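Local coordinates for putative esterase (Uncultured bacterium, PDB 7C4D), which probably hydrolyses carboxylic ester bonds as an esterase of the alpha/beta hydrolase fold, at residues N59-S70 against K189-N198; T153-L161 against R171-R180. All coordinates share one frame; numbering follows the deposited sequence.

Overall arrangement
Contact 1 lies nearer the middle of the molecule, its centre about 13 Å from that of the chain, against about 20 Å for contact 2; each is only partly buried. Contact 1 joins the loop between strand 51-55 and helix 71-84 of the central fold to residues 189-198 of the insertion between strands 113-119 and 217-222, whereas contact 2 is internal to that insertion and nested within the chain loop closed by contact 1. Their chemistry differs accordingly: asparagine amides and backbone carbonyls dominate contact 1, while aliphatic packing with charged groups at its edge makes contact 2. They meet where Lys189 N probably donates to Asn177 O at 2.9 Å.

Contact 1: N59-S70 against K189-N198; sequences NHGRSPHADDMS and KINIDSIEKN
Asn59 and Asn191 form the amide part of the contact, their planes 83° apart. Asn191 ND2 donates to Asn59 OD1 at 3.1 Å from above the carbonyl plane, and the same OD1 accepts Ala66 N at 2.8 Å. Asn59 ND2 in turn bonds Ala66 O, so this side chain is held at both ends. With an alanine here, Ala66 N and Asn191 ND2 would probably lose their common acceptor, and Ala66 O the Asn59 donor. Pointing CG opposite its own backbone N (chi1 -167°) carries the Asn191 amide to the loop, while its OD1 N-caps helix 192-196 through Ser194 N.

Among bonds using main-chain atoms, Asn191 N donates to Asn59 O at 3.3 Å. Asp67 O takes two donors, Ser194 OG at 2.6 Å and Asn198 ND2 at 2.8 Å, while Asn198 OD1 receives Met69 N at 3.0 Å and also Asn201 ND2. At the other end, His65 NE2 reaches Lys189 O at 2.7 Å, with the acceptor in the ring plane.

Apolar packing adds to this: Met69 SD lies 3.7 Å from Ile195 CG1, and Ile190 CG2 packs near His60, whose NE2 is bonded to Tyr33 N. Such a junction, a loop following a central strand held by short helix 192-196 and its flanking residues, is consistent with the core-to-cap interface of alpha/beta hydrolases.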
loop_
_atom_site.group_PDB
_atom_site.type_symbol
_atom_site.label_atom_id
_atom_site.label_comp_id
_atom_site.label_asym_id
_atom_site.label_seq_id
_atom_site.Cartn_x
_atom_site.Cartn_y
_atom_site.Cartn_z
ATOM N N ASN A 59 -8.687 -1.649 -8.002
ATOM C CA ASN A 59 -8.884 -0.251 -8.367
ATOM C C ASN A 59 -7.569 0.475 -8.667
ATOM O O ASN A 59 -7.561 1.696 -8.844
ATOM C CB ASN A 59 -9.767 0.521 -7.377
ATOM C CG ASN A 59 -11.210 0.048 -7.376
ATOM O OD1 ASN A 59 -11.756 -0.375 -8.409
ATOM N ND2 ASN A 59 -11.832 0.091 -6.209
ATOM N N HIS A 60 -6.472 -0.286 -8.776
ATOM C CA HIS A 60 -5.142 0.288 -8.899
ATOM C C HIS A 60 -4.385 -0.377 -10.044
ATOM O O HIS A 60 -4.561 -1.565 -10.315
ATOM C CB HIS A 60 -4.348 0.182 -7.579
ATOM C CG HIS A 60 -4.803 1.093 -6.499
ATOM N ND1 HIS A 60 -5.871 0.780 -5.670
ATOM C CD2 HIS A 60 -4.328 2.289 -6.094
ATOM C CE1 HIS A 60 -6.040 1.772 -4.808
ATOM N NE2 HIS A 60 -5.120 2.726 -5.069
ATOM N N GLY A 61 -3.510 0.428 -10.657
ATOM C CA GLY A 61 -2.593 -0.016 -11.693
ATOM C C GLY A 61 -3.355 -0.692 -12.832
ATOM O O GLY A 61 -4.266 -0.108 -13.405
ATOM N N ARG A 62 -3.015 -1.954 -13.099
ATOM C CA ARG A 62 -3.679 -2.725 -14.139
ATOM C C ARG A 62 -4.688 -3.701 -13.552
ATOM O O ARG A 62 -5.151 -4.575 -14.268
ATOM C CB ARG A 62 -2.652 -3.546 -14.928
ATOM C CG ARG A 62 -1.527 -2.720 -15.527
ATOM C CD ARG A 62 -0.775 -3.562 -16.519
ATOM N NE ARG A 62 -0.109 -2.718 -17.488
ATOM C CZ ARG A 62 1.052 -2.113 -17.294
ATOM N NH1 ARG A 62 1.695 -2.263 -16.151
ATOM N NH2 ARG A 62 1.577 -1.378 -18.256
ATOM N N SER A 63 -4.994 -3.603 -12.249
ATOM C CA SER A 63 -5.933 -4.551 -11.674
ATOM C C SER A 63 -7.400 -4.162 -11.964
ATOM O O SER A 63 -7.680 -3.031 -12.374
ATOM C CB SER A 63 -5.631 -4.775 -10.212
ATOM O OG SER A 63 -4.818 -5.931 -10.028
ATOM N N PRO A 64 -8.379 -5.095 -11.831
ATOM C CA PRO A 64 -9.779 -4.801 -12.141
ATOM C C PRO A 64 -10.390 -3.819 -11.145
ATOM O O PRO A 64 -9.937 -3.728 -10.002
ATOM C CB PRO A 64 -10.512 -6.145 -11.970
ATOM C CG PRO A 64 -9.444 -7.210 -11.943
ATOM C CD PRO A 64 -8.187 -6.509 -11.468
ATOM N N HIS A 65 -11.419 -3.096 -11.601
ATOM C CA HIS A 65 -12.150 -2.106 -10.838
ATOM C C HIS A 65 -13.337 -2.775 -10.164
ATOM O O HIS A 65 -13.784 -3.827 -10.615
ATOM C CB HIS A 65 -12.544 -0.949 -11.749
ATOM C CG HIS A 65 -11.401 -0.065 -12.103
ATOM N ND1 HIS A 65 -11.570 1.264 -12.379
ATOM C CD2 HIS A 65 -10.070 -0.309 -12.208
ATOM C CE1 HIS A 65 -10.406 1.817 -12.673
ATOM N NE2 HIS A 65 -9.469 0.867 -12.583
ATOM N N ALA A 66 -13.741 -2.207 -9.015
ATOM C CA ALA A 66 -14.902 -2.593 -8.221
ATOM C C ALA A 66 -15.297 -1.415 -7.327
ATOM O O ALA A 66 -14.546 -0.454 -7.219
ATOM C CB ALA A 66 -14.643 -3.865 -7.442
ATOM N N ASP A 67 -16.516 -1.460 -6.761
ATOM C CA ASP A 67 -17.071 -0.358 -5.981
ATOM C C ASP A 67 -16.651 -0.489 -4.524
ATOM O O ASP A 67 -16.273 0.499 -3.912
ATOM C CB ASP A 67 -18.598 -0.318 -6.071
ATOM C CG ASP A 67 -19.106 -0.049 -7.477
ATOM O OD1 ASP A 67 -18.732 1.001 -8.049
ATOM O OD2 ASP A 67 -19.851 -0.902 -7.995
ATOM N N ASP A 68 -16.758 -1.713 -3.999
ATOM C CA ASP A 68 -16.286 -2.061 -2.667
ATOM C C ASP A 68 -14.751 -2.179 -2.677
ATOM O O ASP A 68 -14.168 -2.919 -3.480
ATOM C CB ASP A 68 -16.884 -3.398 -2.222
ATOM C CG ASP A 68 -16.467 -3.776 -0.819
ATOM O OD1 ASP A 68 -16.290 -2.860 -0.025
ATOM O OD2 ASP A 68 -16.309 -4.980 -0.547
ATOM N N MET A 69 -14.126 -1.443 -1.757
ATOM C CA MET A 69 -12.702 -1.479 -1.465
ATOM C C MET A 69 -12.468 -1.667 0.036
ATOM O O MET A 69 -11.544 -1.082 0.589
ATOM C CB MET A 69 -12.107 -0.108 -1.788
ATOM C CG MET A 69 -11.503 -0.016 -3.114
ATOM S SD MET A 69 -10.814 1.621 -3.231
ATOM C CE MET A 69 -9.152 1.323 -2.626
ATOM N N SER A 70 -13.315 -2.447 0.708
ATOM C CA SER A 70 -13.132 -2.717 2.120
ATOM C C SER A 70 -11.889 -3.609 2.292
ATOM O O SER A 70 -11.495 -4.260 1.333
ATOM C CB SER A 70 -14.373 -3.383 2.631
ATOM O OG SER A 70 -14.376 -4.760 2.297
ATOM N N LYS A 189 -6.391 5.645 -14.591
ATOM C CA LYS A 189 -6.481 4.193 -14.601
ATOM C C LYS A 189 -7.056 3.688 -13.283
ATOM O O LYS A 189 -7.505 2.548 -13.231
ATOM C CB LYS A 189 -5.142 3.517 -14.922
ATOM C CG LYS A 189 -4.009 3.774 -13.944
ATOM C CD LYS A 189 -2.662 3.725 -14.622
ATOM C CE LYS A 189 -1.552 3.309 -13.690
ATOM N NZ LYS A 189 -0.264 3.277 -14.407
ATOM N N ILE A 190 -7.003 4.523 -12.238
ATOM C CA ILE A 190 -7.549 4.207 -10.915
ATOM C C ILE A 190 -9.031 4.584 -10.788
ATOM O O ILE A 190 -9.466 5.621 -11.272
ATOM C CB ILE A 190 -6.723 4.897 -9.812
ATOM C CG1 ILE A 190 -6.508 6.381 -10.112
ATOM C CG2 ILE A 190 -5.406 4.169 -9.606
ATOM C CD1 ILE A 190 -6.021 7.179 -8.926
ATOM N N ASN A 191 -9.778 3.770 -10.035
ATOM C CA ASN A 191 -11.187 3.986 -9.740
ATOM C C ASN A 191 -11.358 5.002 -8.613
ATOM O O ASN A 191 -11.646 4.631 -7.467
ATOM C CB ASN A 191 -11.855 2.664 -9.387
ATOM C CG ASN A 191 -13.365 2.718 -9.360
ATOM O OD1 ASN A 191 -13.947 3.792 -9.450
ATOM N ND2 ASN A 191 -13.986 1.556 -9.221
ATOM N N ILE A 192 -11.144 6.281 -8.960
ATOM C CA ILE A 192 -11.246 7.417 -8.054
ATOM C C ILE A 192 -12.611 7.435 -7.353
ATOM O O ILE A 192 -12.711 7.788 -6.184
ATOM C CB ILE A 192 -10.955 8.722 -8.821
ATOM C CG1 ILE A 192 -9.689 8.559 -9.667
ATOM C CG2 ILE A 192 -10.918 9.943 -7.910
ATOM C CD1 ILE A 192 -8.792 9.757 -9.711
ATOM N N ASP A 193 -13.663 7.012 -8.051
ATOM C CA ASP A 193 -14.994 7.051 -7.478
ATOM C C ASP A 193 -15.110 6.063 -6.324
ATOM O O ASP A 193 -15.642 6.412 -5.260
ATOM C CB ASP A 193 -16.099 6.819 -8.516
ATOM C CG ASP A 193 -17.472 7.160 -7.952
ATOM O OD1 ASP A 193 -17.701 8.358 -7.655
ATOM O OD2 ASP A 193 -18.282 6.225 -7.758
ATOM N N SER A 194 -14.671 4.821 -6.562
ATOM C CA SER A 194 -14.703 3.816 -5.510
ATOM C C SER A 194 -13.837 4.264 -4.327
ATOM O O SER A 194 -14.228 4.115 -3.167
ATOM C CB SER A 194 -14.338 2.433 -6.013
ATOM O OG SER A 194 -14.161 1.505 -4.935
ATOM N N ILE A 195 -12.675 4.853 -4.628
ATOM C CA ILE A 195 -11.770 5.317 -3.577
ATOM C C ILE A 195 -12.493 6.322 -2.664
ATOM O O ILE A 195 -12.508 6.152 -1.443
ATOM C CB ILE A 195 -10.448 5.873 -4.160
ATOM C CG1 ILE A 195 -9.554 4.786 -4.772
ATOM C CG2 ILE A 195 -9.695 6.692 -3.141
ATOM C CD1 ILE A 195 -8.347 5.331 -5.528
ATOM N N GLU A 196 -13.099 7.351 -3.271
ATOM C CA GLU A 196 -13.841 8.396 -2.569
ATOM C C GLU A 196 -14.941 7.802 -1.702
ATOM O O GLU A 196 -15.046 8.148 -0.533
ATOM C CB GLU A 196 -14.438 9.430 -3.520
ATOM C CG GLU A 196 -15.100 10.590 -2.791
ATOM C CD GLU A 196 -15.572 11.759 -3.647
ATOM O OE1 GLU A 196 -16.387 11.524 -4.569
ATOM O OE2 GLU A 196 -15.128 12.905 -3.393
ATOM N N LYS A 197 -15.726 6.875 -2.259
ATOM C CA LYS A 197 -16.843 6.311 -1.524
ATOM C C LYS A 197 -16.387 5.158 -0.631
ATOM O O LYS A 197 -17.233 4.360 -0.206
ATOM C CB LYS A 197 -17.940 5.831 -2.484
ATOM C CG LYS A 197 -18.537 6.914 -3.378
ATOM C CD LYS A 197 -19.775 6.473 -4.116
ATOM C CE LYS A 197 -20.386 7.599 -4.919
ATOM N NZ LYS A 197 -21.864 7.511 -4.916
ATOM N N ASN A 198 -15.067 5.055 -0.379
ATOM C CA ASN A 198 -14.557 4.059 0.552
ATOM C C ASN A 198 -13.560 4.662 1.546
ATOM O O ASN A 198 -12.896 3.903 2.268
ATOM C CB ASN A 198 -13.870 2.875 -0.145
ATOM C CG ASN A 198 -14.823 1.904 -0.789
ATOM O OD1 ASN A 198 -15.158 0.867 -0.207
ATOM N ND2 ASN A 198 -15.256 2.250 -1.996
#

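Contact 2: T153-L161 against R171-R180; sequences TRKEIETQL and RMFLLKNIER
Leu175 is inserted between Ile157, Glu158 and Leu161 and forms the apolar centre where two consecutive helices of the insertion, 154-164 and 168-175, fold back on each other as a splayed helical hairpin. The short segments 154-161 and 171-175 run at 133° to one another, between perpendicular and antiparallel, with their axes 10.4 Å apart at closest approach. The two methyls of Leu175 divide the work: CD2 meets Ile157 CG2 at 3.8 Å, whereas CD1 lies against the aliphatic part of Glu158, 3.7 Å from its CG. Leu161 and Leu175 pass alongside, pointing opposite ways, and Leu161 CD2 also comes near Leu174 CB. Beyond the helix end, Ile178 extends the apolar patch onto strand 178-180. Its CG1 points opposite the backbone N (chi1 -153°), which directs CD1 at Ile157, and the two side chains meet tip to tip, with Ile178 CD1 and Ile157 CG2 4.0 Å apart. Trp188 of the partner strand 186-188 touches Ile178 as well.

Moving outward, Glu158 changes role along its length. Its stem packs on Leu175, while OE2 forms a salt bridge with Arg171 NH2, its hydrogen bond weak at 3.3 Å, and lies in the guanidinium plane at its edge. The bent Arg171 chain also places NH1 near Glu158 O, though at a poor angle for a hydrogen bond.

At the solvent-exposed edge near Tyr186, two arginines approach despite like charge, an arrangement that probably costs electrostatic energy unless solvent screens it. Their guanidinium planes stand 83° apart, and Arg180 NH1 sits over one face of the Arg154 group, 3.4 Å from Arg154 NE.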
loop_
_atom_site.group_PDB
_atom_site.type_symbol
_atom_site.label_atom_id
_atom_site.label_comp_id
_atom_site.label_asym_id
_atom_site.label_seq_id
_atom_site.Cartn_x
_atom_site.Cartn_y
_atom_site.Cartn_z
ATOM N N THR A 153 -2.181 17.590 -22.725
ATOM C CA THR A 153 -0.972 16.795 -22.536
ATOM C C THR A 153 -0.611 16.677 -21.054
ATOM O O THR A 153 -1.068 17.466 -20.229
ATOM C CB THR A 153 0.190 17.307 -23.397
ATOM O OG1 THR A 153 -0.026 18.694 -23.657
ATOM C CG2 THR A 153 0.335 16.552 -24.701
ATOM N N ARG A 154 0.225 15.679 -20.731
ATOM C CA ARG A 154 0.504 15.321 -19.344
ATOM C C ARG A 154 1.299 16.416 -18.627
ATOM O O ARG A 154 1.403 16.402 -17.400
ATOM C CB ARG A 154 0.992 13.868 -19.182
ATOM C CG ARG A 154 1.563 13.199 -20.429
ATOM C CD ARG A 154 2.986 13.575 -20.799
ATOM N NE ARG A 154 3.516 12.825 -21.936
ATOM C CZ ARG A 154 3.535 13.242 -23.203
ATOM N NH1 ARG A 154 3.043 14.425 -23.533
ATOM N NH2 ARG A 154 4.053 12.464 -24.137
ATOM N N LYS A 155 1.815 17.390 -19.391
ATOM C CA LYS A 155 2.460 18.557 -18.806
ATOM C C LYS A 155 1.398 19.511 -18.256
ATOM O O LYS A 155 1.653 20.230 -17.290
ATOM C CB LYS A 155 3.413 19.227 -19.806
ATOM C CG LYS A 155 4.694 19.827 -19.224
ATOM C CD LYS A 155 5.323 19.035 -18.076
ATOM C CE LYS A 155 6.797 18.711 -18.239
ATOM N NZ LYS A 155 7.613 19.891 -18.610
ATOM N N GLU A 156 0.203 19.491 -18.865
ATOM C CA GLU A 156 -0.891 20.366 -18.464
ATOM C C GLU A 156 -1.483 19.869 -17.147
ATOM O O GLU A 156 -1.665 20.659 -16.220
ATOM C CB GLU A 156 -1.962 20.484 -19.556
ATOM C CG GLU A 156 -1.417 20.689 -20.965
ATOM C CD GLU A 156 -0.337 21.746 -21.135
ATOM O OE1 GLU A 156 -0.635 22.938 -20.920
ATOM O OE2 GLU A 156 0.806 21.375 -21.478
ATOM N N ILE A 157 -1.760 18.556 -17.080
ATOM C CA ILE A 157 -2.287 17.905 -15.888
ATOM C C ILE A 157 -1.369 18.228 -14.709
ATOM O O ILE A 157 -1.838 18.432 -13.591
ATOM C CB ILE A 157 -2.432 16.378 -16.078
ATOM C CG1 ILE A 157 -2.726 15.972 -17.528
ATOM C CG2 ILE A 157 -3.437 15.802 -15.087
ATOM C CD1 ILE A 157 -4.189 15.697 -17.844
ATOM N N GLU A 158 -0.060 18.284 -14.991
ATOM C CA GLU A 158 0.960 18.534 -13.985
ATOM C C GLU A 158 0.788 19.940 -13.411
ATOM O O GLU A 158 0.778 20.109 -12.194
ATOM C CB GLU A 158 2.357 18.312 -14.571
ATOM C CG GLU A 158 3.454 18.279 -13.517
ATOM C CD GLU A 158 4.700 19.088 -13.838
ATOM O OE1 GLU A 158 4.661 19.885 -14.804
ATOM O OE2 GLU A 158 5.708 18.926 -13.116
ATOM N N THR A 159 0.623 20.932 -14.300
ATOM C CA THR A 159 0.503 22.333 -13.916
ATOM C C THR A 159 -0.853 22.600 -13.258
ATOM O O THR A 159 -0.979 23.528 -12.461
ATOM C CB THR A 159 0.815 23.277 -15.088
ATOM O OG1 THR A 159 0.024 22.879 -16.209
ATOM C CG2 THR A 159 2.279 23.285 -15.476
ATOM N N GLN A 160 -1.859 21.780 -13.596
ATOM C CA GLN A 160 -3.167 21.825 -12.956
ATOM C C GLN A 160 -3.062 21.390 -11.493
ATOM O O GLN A 160 -3.657 22.020 -10.618
ATOM C CB GLN A 160 -4.167 20.940 -13.704
ATOM C CG GLN A 160 -4.758 21.593 -14.942
ATOM C CD GLN A 160 -5.493 20.586 -15.793
ATOM O OE1 GLN A 160 -6.583 20.130 -15.452
ATOM N NE2 GLN A 160 -4.891 20.226 -16.914
ATOM N N LEU A 161 -2.306 20.308 -11.248
ATOM C CA LEU A 161 -2.091 19.749 -9.918
ATOM C C LEU A 161 -1.088 20.604 -9.142
ATOM O O LEU A 161 -0.959 20.459 -7.926
ATOM C CB LEU A 161 -1.599 18.298 -10.043
ATOM C CG LEU A 161 -2.506 17.201 -9.476
ATOM C CD1 LEU A 161 -3.915 17.276 -10.051
ATOM C CD2 LEU A 161 -1.918 15.829 -9.750
ATOM N N ARG A 171 2.900 14.884 -6.419
ATOM C CA ARG A 171 2.315 15.256 -7.697
ATOM C C ARG A 171 2.575 14.165 -8.733
ATOM O O ARG A 171 1.629 13.702 -9.357
ATOM C CB ARG A 171 2.828 16.618 -8.179
ATOM C CG ARG A 171 2.194 17.837 -7.518
ATOM C CD ARG A 171 3.043 19.102 -7.611
ATOM N NE ARG A 171 2.952 19.904 -8.830
ATOM C CZ ARG A 171 3.735 19.776 -9.903
ATOM N NH1 ARG A 171 3.559 20.569 -10.948
ATOM N NH2 ARG A 171 4.684 18.859 -9.941
ATOM N N MET A 172 3.847 13.770 -8.927
ATOM C CA MET A 172 4.190 12.775 -9.945
ATOM C C MET A 172 3.767 11.366 -9.529
ATOM O O MET A 172 3.450 10.546 -10.397
ATOM C CB MET A 172 5.679 12.750 -10.305
ATOM C CG MET A 172 6.019 13.605 -11.510
ATOM S SD MET A 172 6.441 15.294 -11.008
ATOM C CE MET A 172 8.022 15.029 -10.201
ATOM N N PHE A 173 3.778 11.109 -8.210
ATOM C CA PHE A 173 3.237 9.900 -7.603
ATOM C C PHE A 173 1.804 9.694 -8.106
ATOM O O PHE A 173 1.466 8.637 -8.680
ATOM C CB PHE A 173 3.420 9.951 -6.074
ATOM C CG PHE A 173 2.788 8.794 -5.346
ATOM C CD1 PHE A 173 3.453 7.577 -5.221
ATOM C CD2 PHE A 173 1.503 8.901 -4.841
ATOM C CE1 PHE A 173 2.846 6.484 -4.617
ATOM C CE2 PHE A 173 0.890 7.814 -4.233
ATOM C CZ PHE A 173 1.561 6.609 -4.127
ATOM N N LEU A 174 0.999 10.762 -7.975
ATOM C CA LEU A 174 -0.397 10.732 -8.390
ATOM C C LEU A 174 -0.517 10.645 -9.908
ATOM O O LEU A 174 -1.394 9.950 -10.426
ATOM C CB LEU A 174 -1.101 11.973 -7.835
ATOM C CG LEU A 174 -1.209 12.027 -6.310
ATOM C CD1 LEU A 174 -1.733 13.381 -5.840
ATOM C CD2 LEU A 174 -2.107 10.911 -5.814
ATOM N N LEU A 175 0.398 11.327 -10.605
ATOM C CA LEU A 175 0.361 11.455 -12.051
ATOM C C LEU A 175 0.854 10.173 -12.714
ATOM O O LEU A 175 0.792 10.046 -13.941
ATOM C CB LEU A 175 1.270 12.615 -12.478
ATOM C CG LEU A 175 0.679 14.023 -12.478
ATOM C CD1 LEU A 175 1.762 15.031 -12.805
ATOM C CD2 LEU A 175 -0.480 14.147 -13.460
ATOM N N LYS A 176 1.396 9.238 -11.925
ATOM C CA LYS A 176 1.693 7.963 -12.548
ATOM C C LYS A 176 0.385 7.238 -12.827
ATOM O O LYS A 176 0.430 6.200 -13.479
ATOM C CB LYS A 176 2.583 7.086 -11.666
ATOM C CG LYS A 176 4.053 7.426 -11.695
ATOM C CD LYS A 176 4.723 6.813 -10.498
ATOM C CE LYS A 176 5.856 7.659 -9.973
ATOM N NZ LYS A 176 6.347 7.132 -8.676
ATOM N N ASN A 177 -0.753 7.776 -12.337
ATOM C CA ASN A 177 -2.045 7.101 -12.451
ATOM C C ASN A 177 -2.825 7.559 -13.673
ATOM O O ASN A 177 -3.899 7.015 -13.979
ATOM C CB ASN A 177 -2.914 7.286 -11.219
ATOM C CG ASN A 177 -2.399 6.421 -10.098
ATOM O OD1 ASN A 177 -2.598 5.209 -10.112
ATOM N ND2 ASN A 177 -1.678 7.026 -9.175
ATOM N N ILE A 178 -2.277 8.566 -14.353
ATOM C CA ILE A 178 -2.907 8.994 -15.590
ATOM C C ILE A 178 -2.232 8.301 -16.783
ATOM O O ILE A 178 -1.020 8.297 -16.889
ATOM C CB ILE A 178 -2.999 10.536 -15.632
ATOM C CG1 ILE A 178 -4.164 11.015 -16.499
ATOM C CG2 ILE A 178 -1.672 11.209 -15.966
ATOM C CD1 ILE A 178 -4.891 12.191 -15.915
ATOM N N GLU A 179 -3.026 7.644 -17.637
ATOM C CA GLU A 179 -2.540 6.867 -18.769
ATOM C C GLU A 179 -3.186 7.373 -20.062
ATOM O O GLU A 179 -4.100 8.194 -20.000
ATOM C CB GLU A 179 -2.871 5.390 -18.549
ATOM C CG GLU A 179 -4.353 5.116 -18.352
ATOM C CD GLU A 179 -4.791 3.721 -18.774
ATOM O OE1 GLU A 179 -3.914 2.906 -19.116
ATOM O OE2 GLU A 179 -6.007 3.446 -18.762
ATOM N N ARG A 180 -2.706 6.884 -21.224
ATOM C CA ARG A 180 -3.280 7.187 -22.534
ATOM C C ARG A 180 -4.352 6.147 -22.864
ATOM O O ARG A 180 -4.187 4.973 -22.538
ATOM C CB ARG A 180 -2.191 7.183 -23.617
ATOM C CG ARG A 180 -2.190 8.399 -24.538
ATOM C CD ARG A 180 -1.212 9.493 -24.129
ATOM N NE ARG A 180 0.117 9.373 -24.732
ATOM C CZ ARG A 180 1.247 9.901 -24.249
ATOM N NH1 ARG A 180 1.240 10.594 -23.121
ATOM N NH2 ARG A 180 2.391 9.716 -24.886
#